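ABC transporter, solute-binding protein (Staphylococcus aureus, PDB 6LKJ) binds a phosphorylated hexose in the cleft between its two lobes and probably serves as the extracellular solute receptor of an ABC importer. Local coordinates at residues A[4-9]-A[49-54]; A[100-105]-A[203-208]. One frame throughout, in Å; residues are numbered along the deposited sequence.

Interaction 1. Residues A[4-9]-A[49-54]. With BGP (6-O-phosphono-beta-D-galactopyranose), chain B.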
loop_
_atom_site.group_PDB
_atom_site.type_symbol
_atom_site.label_atom_id
_atom_site.label_comp_id
_atom_site.label_asym_id
_atom_site.label_seq_id
_atom_site.Cartn_x
_atom_site.Cartn_y
_atom_site.Cartn_z
ATOM N N THR A 4 -12.100 14.041 -9.329
ATOM C CA THR A 4 -11.097 13.098 -9.812
ATOM C C THR A 4 -10.179 12.669 -8.672
ATOM O O THR A 4 -9.684 13.511 -7.915
ATOM C CB THR A 4 -10.279 13.712 -10.951
ATOM O OG1 THR A 4 -11.121 13.890 -12.096
ATOM C CG2 THR A 4 -9.113 12.810 -11.325
ATOM N N VAL A 5 -9.950 11.362 -8.560
ATOM C CA VAL A 5 -9.137 10.782 -7.497
ATOM C C VAL A 5 -7.964 10.039 -8.124
ATOM O O VAL A 5 -8.160 9.183 -8.994
ATOM C CB VAL A 5 -9.965 9.832 -6.609
ATOM C CG1 VAL A 5 -9.074 9.145 -5.583
ATOM C CG2 VAL A 5 -11.096 10.587 -5.921
ATOM N N TYR A 6 -6.749 10.370 -7.687
ATOM C CA TYR A 6 -5.570 9.567 -7.992
ATOM C C TYR A 6 -5.449 8.462 -6.953
ATOM O O TYR A 6 -5.512 8.729 -5.748
ATOM C CB TYR A 6 -4.290 10.405 -7.979
ATOM C CG TYR A 6 -4.293 11.669 -8.807
ATOM C CD1 TYR A 6 -4.805 12.856 -8.298
ATOM C CD2 TYR A 6 -3.735 11.689 -10.079
ATOM C CE1 TYR A 6 -4.791 14.019 -9.046
ATOM C CE2 TYR A 6 -3.716 12.849 -10.834
ATOM C CZ TYR A 6 -4.244 14.011 -10.312
ATOM O OH TYR A 6 -4.228 15.167 -11.056
ATOM N N SER A 7 -5.255 7.224 -7.411
ATOM C CA SER A 7 -5.111 6.150 -6.441
ATOM C C SER A 7 -4.288 4.986 -6.975
ATOM O O SER A 7 -4.618 4.446 -8.043
ATOM C CB SER A 7 -6.481 5.639 -5.993
ATOM O OG SER A 7 -6.337 4.618 -5.021
ATOM N N PRO A 8 -3.227 4.583 -6.269
ATOM C CA PRO A 8 -2.544 3.330 -6.617
ATOM C C PRO A 8 -3.317 2.084 -6.215
ATOM O O PRO A 8 -2.886 0.978 -6.561
ATOM C CB PRO A 8 -1.217 3.431 -5.853
ATOM C CG PRO A 8 -1.526 4.317 -4.692
ATOM C CD PRO A 8 -2.533 5.316 -5.196
ATOM N N TYR A 9 -4.430 2.225 -5.497
ATOM C CA TYR A 9 -5.261 1.077 -5.163
ATOM C C TYR A 9 -5.819 0.430 -6.425
ATOM O O TYR A 9 -5.982 1.077 -7.463
ATOM C CB TYR A 9 -6.425 1.493 -4.266
ATOM C CG TYR A 9 -6.068 1.789 -2.830
ATOM C CD1 TYR A 9 -5.329 0.888 -2.073
ATOM C CD2 TYR A 9 -6.490 2.966 -2.225
ATOM C CE1 TYR A 9 -5.013 1.159 -0.756
ATOM C CE2 TYR A 9 -6.183 3.241 -0.914
ATOM C CZ TYR A 9 -5.444 2.339 -0.184
ATOM O OH TYR A 9 -5.137 2.618 1.124
ATOM N N SER A 49 -4.670 23.494 -13.730
ATOM C CA SER A 49 -6.080 23.498 -14.101
ATOM C C SER A 49 -6.612 22.134 -14.542
ATOM O O SER A 49 -7.830 21.947 -14.554
ATOM C CB SER A 49 -6.329 24.541 -15.199
ATOM O OG SER A 49 -5.520 24.301 -16.336
ATOM N N GLU A 50 -5.749 21.185 -14.905
ATOM C CA GLU A 50 -6.196 19.850 -15.287
ATOM C C GLU A 50 -6.104 18.844 -14.154
ATOM O O GLU A 50 -6.605 17.722 -14.301
ATOM C CB GLU A 50 -5.362 19.317 -16.450
ATOM C CG GLU A 50 -3.900 19.658 -16.332
ATOM C CD GLU A 50 -3.073 19.307 -17.548
ATOM O OE1 GLU A 50 -1.860 19.009 -17.411
ATOM O OE2 GLU A 50 -3.637 19.327 -18.649
ATOM N N ARG A 51 -5.497 19.224 -13.033
ATOM C CA ARG A 51 -5.228 18.270 -11.967
ATOM C C ARG A 51 -6.518 17.775 -11.327
ATOM O O ARG A 51 -7.550 18.449 -11.345
ATOM C CB ARG A 51 -4.338 18.894 -10.893
ATOM C CG ARG A 51 -2.860 18.904 -11.223
ATOM C CD ARG A 51 -2.070 19.620 -10.143
ATOM N NE ARG A 51 -0.652 19.702 -10.470
ATOM C CZ ARG A 51 0.271 20.218 -9.667
ATOM N NH1 ARG A 51 -0.071 20.699 -8.480
ATOM N NH2 ARG A 51 1.540 20.253 -10.052
ATOM N N GLY A 52 -6.447 16.574 -10.762
ATOM C CA GLY A 52 -7.528 16.030 -9.973
ATOM C C GLY A 52 -7.582 16.664 -8.597
ATOM O O GLY A 52 -6.888 17.638 -8.291
ATOM N N ASP A 53 -8.415 16.080 -7.741
ATOM C CA ASP A 53 -8.747 16.693 -6.461
ATOM C C ASP A 53 -8.195 15.959 -5.249
ATOM O O ASP A 53 -7.815 16.607 -4.272
ATOM C CB ASP A 53 -10.269 16.816 -6.324
ATOM C CG ASP A 53 -10.871 17.721 -7.379
ATOM O OD1 ASP A 53 -10.675 18.951 -7.289
ATOM O OD2 ASP A 53 -11.532 17.201 -8.301
ATOM N N VAL A 54 -8.149 14.628 -5.269
ATOM C CA VAL A 54 -7.794 13.842 -4.091
ATOM C C VAL A 54 -6.816 12.745 -4.494
ATOM O O VAL A 54 -6.924 12.171 -5.582
ATOM C CB VAL A 54 -9.051 13.242 -3.418
ATOM C CG1 VAL A 54 -8.671 12.320 -2.266
ATOM C CG2 VAL A 54 -9.977 14.347 -2.926
HETATM C C1 BGP B . 0.513 -0.994 -1.040
HETATM C C2 BGP B . -0.061 0.241 -0.365
HETATM C C3 BGP B . -1.328 0.664 -1.021
HETATM C C4 BGP B . -1.138 0.882 -2.496
HETATM C C5 BGP B . -0.551 -0.362 -3.161
HETATM C C6 BGP B . -0.316 -0.114 -4.616
HETATM O O1 BGP B . 1.695 -1.321 -0.477
HETATM O O2 BGP B . -0.316 -0.051 1.031
HETATM O O3 BGP B . -1.787 1.896 -0.430
HETATM O O4 BGP B . -0.236 1.986 -2.668
HETATM O O5 BGP B . 0.712 -0.757 -2.518
HETATM O O6 BGP B . 0.641 0.871 -4.773
HETATM P P BGP B . 1.964 0.548 -5.700
HETATM O O1P BGP B . 2.807 -0.512 -5.043
HETATM O O2P BGP B . 2.772 1.818 -5.846
HETATM O O3P BGP B . 1.526 0.078 -7.061
#
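Tyr6 reaches from strand 2-7 along the chain of 49-54, which its CB, the CD1/CE1 side of its ring and its OH all meet. With chi1 at -51° CG lies beside the residue's own backbone N, which directs the ring along the neighbouring segment. CB lies 4.0 Å from the carbonyl O of Val54, and the same oxygen sits at the ring edge, near its plane, closest to CD1. CE1 comes 3.5 Å from Gly52 CA, which also lies against Thr4 CB; the absence of a side chain on glycine lets the two chains come this close. At the tip, OH accepts an almost straight bond from Gly52 N (2.6 Å, 178°) and lies against Arg51 CA; its second partner is Glu46 OE1. A tyrosine suits the place because its flat ring lies along the chain of 49-54 while its hydroxyl accepts from the buried Gly52 N-H. Backbone bonds continue the join: Val54 pairs with Val5 in parallel, its O accepting from Tyr6 N at 2.8 Å, while Thr4 O accepts from both Asp53 N (2.9 Å) and Val54 N. This is parallel pairing within the alpha/beta core of a periplasmic-binding-protein lobe, with strand 28-33 on the other side of 2-7. Val5 and Val54 lie side by side on one face, Val5 CG2 to Val54 CB 4.2 Å, their branched side chains well suited to a buried strand. Asp53 OD2 adds a weak bond from Thr4 N, while its OD1 accepts from His227 N and Asn223 ND2. Past the strand, Pro8 CB approaches the sugar phosphate, 3.3 Å from its O6.

Interaction 2. Residues A[100-105]-A[203-208]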
loop_
_atom_site.group_PDB
_atom_site.type_symbol
_atom_site.label_atom_id
_atom_site.label_comp_id
_atom_site.label_asym_id
_atom_site.label_seq_id
_atom_site.Cartn_x
_atom_site.Cartn_y
_atom_site.Cartn_z
ATOM N N THR A 100 2.532 -5.157 4.238
ATOM C CA THR A 100 3.194 -5.773 3.099
ATOM C C THR A 100 3.443 -7.241 3.410
ATOM O O THR A 100 3.691 -7.616 4.558
ATOM C CB THR A 100 4.511 -5.066 2.780
ATOM O OG1 THR A 100 5.370 -5.116 3.924
ATOM C CG2 THR A 100 4.260 -3.614 2.407
ATOM N N VAL A 101 3.350 -8.086 2.383
ATOM C CA VAL A 101 3.365 -9.529 2.580
ATOM C C VAL A 101 4.213 -10.205 1.513
ATOM O O VAL A 101 4.515 -9.633 0.463
ATOM C CB VAL A 101 1.943 -10.137 2.560
ATOM C CG1 VAL A 101 1.092 -9.588 3.702
ATOM C CG2 VAL A 101 1.283 -9.877 1.215
ATOM N N ILE A 102 4.598 -11.443 1.809
ATOM C CA ILE A 102 5.103 -12.382 0.817
ATOM C C ILE A 102 3.938 -13.262 0.393
ATOM O O ILE A 102 3.197 -13.772 1.244
ATOM C CB ILE A 102 6.254 -13.234 1.383
ATOM C CG1 ILE A 102 7.461 -12.362 1.729
ATOM C CG2 ILE A 102 6.646 -14.335 0.399
ATOM C CD1 ILE A 102 8.510 -13.084 2.552
ATOM N N VAL A 103 3.756 -13.429 -0.913
ATOM C CA VAL A 103 2.746 -14.328 -1.455
ATOM C C VAL A 103 3.452 -15.536 -2.050
ATOM O O VAL A 103 4.461 -15.395 -2.749
ATOM C CB VAL A 103 1.852 -13.629 -2.499
ATOM C CG1 VAL A 103 1.033 -12.556 -1.828
ATOM C CG2 VAL A 103 2.687 -13.024 -3.620
ATOM N N VAL A 104 2.934 -16.724 -1.755
ATOM C CA VAL A 104 3.522 -17.978 -2.203
ATOM C C VAL A 104 2.468 -18.763 -2.967
ATOM O O VAL A 104 1.315 -18.858 -2.530
ATOM C CB VAL A 104 4.066 -18.806 -1.019
ATOM C CG1 VAL A 104 4.748 -20.073 -1.518
ATOM C CG2 VAL A 104 5.024 -17.972 -0.175
ATOM N N ASN A 105 2.858 -19.317 -4.113
ATOM C CA ASN A 105 1.985 -20.220 -4.853
ATOM C C ASN A 105 2.002 -21.574 -4.152
ATOM O O ASN A 105 3.024 -22.267 -4.149
ATOM C CB ASN A 105 2.432 -20.337 -6.308
ATOM C CG ASN A 105 1.460 -21.145 -7.150
ATOM O OD1 ASN A 105 1.217 -22.321 -6.881
ATOM N ND2 ASN A 105 0.891 -20.512 -8.170
ATOM N N SER A 203 -0.767 -18.461 -0.858
ATOM C CA SER A 203 -0.552 -18.394 0.579
ATOM C C SER A 203 0.012 -17.027 0.941
ATOM O O SER A 203 0.878 -16.498 0.238
ATOM C CB SER A 203 0.404 -19.493 1.053
ATOM O OG SER A 203 -0.208 -20.770 0.999
ATOM N N ILE A 204 -0.482 -16.460 2.036
ATOM C CA ILE A 204 -0.044 -15.154 2.517
ATOM C C ILE A 204 0.935 -15.376 3.662
ATOM O O ILE A 204 0.606 -16.038 4.653
ATOM C CB ILE A 204 -1.237 -14.292 2.960
ATOM C CG1 ILE A 204 -2.129 -13.976 1.758
ATOM C CG2 ILE A 204 -0.753 -13.012 3.632
ATOM C CD1 ILE A 204 -3.562 -13.651 2.119
ATOM N N VAL A 205 2.140 -14.828 3.525
ATOM C CA VAL A 205 3.216 -15.022 4.489
ATOM C C VAL A 205 3.633 -13.665 5.033
ATOM O O VAL A 205 3.961 -12.753 4.264
ATOM C CB VAL A 205 4.421 -15.746 3.860
ATOM C CG1 VAL A 205 5.638 -15.639 4.771
ATOM C CG2 VAL A 205 4.079 -17.204 3.580
ATOM N N TYR A 206 3.616 -13.532 6.359
ATOM C CA TYR A 206 4.127 -12.338 7.012
ATOM C C TYR A 206 5.562 -12.606 7.441
ATOM O O TYR A 206 5.787 -13.480 8.293
ATOM C CB TYR A 206 3.262 -11.969 8.215
ATOM C CG TYR A 206 1.814 -11.714 7.850
ATOM C CD1 TYR A 206 1.372 -10.438 7.530
ATOM C CD2 TYR A 206 0.894 -12.755 7.809
ATOM C CE1 TYR A 206 0.051 -10.202 7.190
ATOM C CE2 TYR A 206 -0.426 -12.530 7.467
ATOM C CZ TYR A 206 -0.843 -11.253 7.163
ATOM O OH TYR A 206 -2.159 -11.030 6.825
ATOM N N PRO A 207 6.549 -11.906 6.883
ATOM C CA PRO A 207 7.956 -12.265 7.128
ATOM C C PRO A 207 8.300 -12.267 8.611
ATOM O O PRO A 207 8.071 -11.286 9.322
ATOM C CB PRO A 207 8.735 -11.182 6.371
ATOM C CG PRO A 207 7.776 -10.651 5.356
ATOM C CD PRO A 207 6.412 -10.769 5.956
ATOM N N ILE A 208 8.867 -13.386 9.071
ATOM C CA ILE A 208 9.186 -13.535 10.488
ATOM C C ILE A 208 10.280 -12.563 10.911
ATOM O O ILE A 208 10.344 -12.164 12.080
ATOM C CB ILE A 208 9.581 -14.990 10.800
ATOM C CG1 ILE A 208 10.746 -15.432 9.908
ATOM C CG2 ILE A 208 8.385 -15.917 10.635
ATOM C CD1 ILE A 208 11.404 -16.722 10.356
#
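Ser203 N gives its hydrogen to Val104 O in a nearly straight bond of 2.7 Å, with an N-H...O angle of 175°. Ser203 O returns the link by accepting from Val104 N, so the two residues form a hydrogen-bonded antiparallel pair. The same exchange recurs two residues along, where Val205 N reaches Ile102 O at 2.7 Å and Ile102 N reaches Val205 O at 2.9 Å. Between them Val103 and Ile204 form the non-hydrogen-bonded pair, with Val103 CA directing a C-H toward Ser203 O. Strand 202-205 thus extends the sheet along one edge of the long strand 93-105, whose other edge pairs with strand 184-188 in this solute-binding fold. Beta-branched residues dominate, as befits extended chain, and they sort by face. On the face of Ile102 and Val104, the Val104 and Val205 side chains cross, their CG2 methyls 3.9 Å apart. Ile102 sends an extended arm (chi2 168°) past the strand end, and its CD1 meets Pro207 CG at 3.8 Å; the compact apolar proline ring meets it where the pairing has stopped. On the opposite face Ile204 CG2 packs on Val101 CG1, the same methyl that lies 3.7 Å from Tyr206 CE1. Tyr206 runs alongside Val101, a partly exposed ring whose OH bonds to Glu189 OE2 and Glu268 N. Helix 189-197 packs on Val103 and Ile204 through Ala192. Just past the pairing, Asn105 OD1 caps helix 106-109 by accepting from Leu108 N.

In the fold
Both contacts are largely buried and belong to the same mixed sheet, yet they lie on opposite sides of the chain's centre, with centres 31 Å apart and nearest atoms about 11 Å apart. Interaction 1 joins strand 2-7 to the start of strand 54-56 by parallel pairing, and its chemistry is mixed: a tyrosine hydroxyl, an aspartate and a glycine supplement the backbone bonds. Interaction 2 is antiparallel and regular, with mostly aliphatic side chains packing between the strands, although residues of 203-206 are partly exposed. Each also leads toward the bound sugar phosphate: Pro8 and Tyr9 touch it from 4-9, and Thr100 lies near Asn214, one of the sugar-phosphate-binding residues.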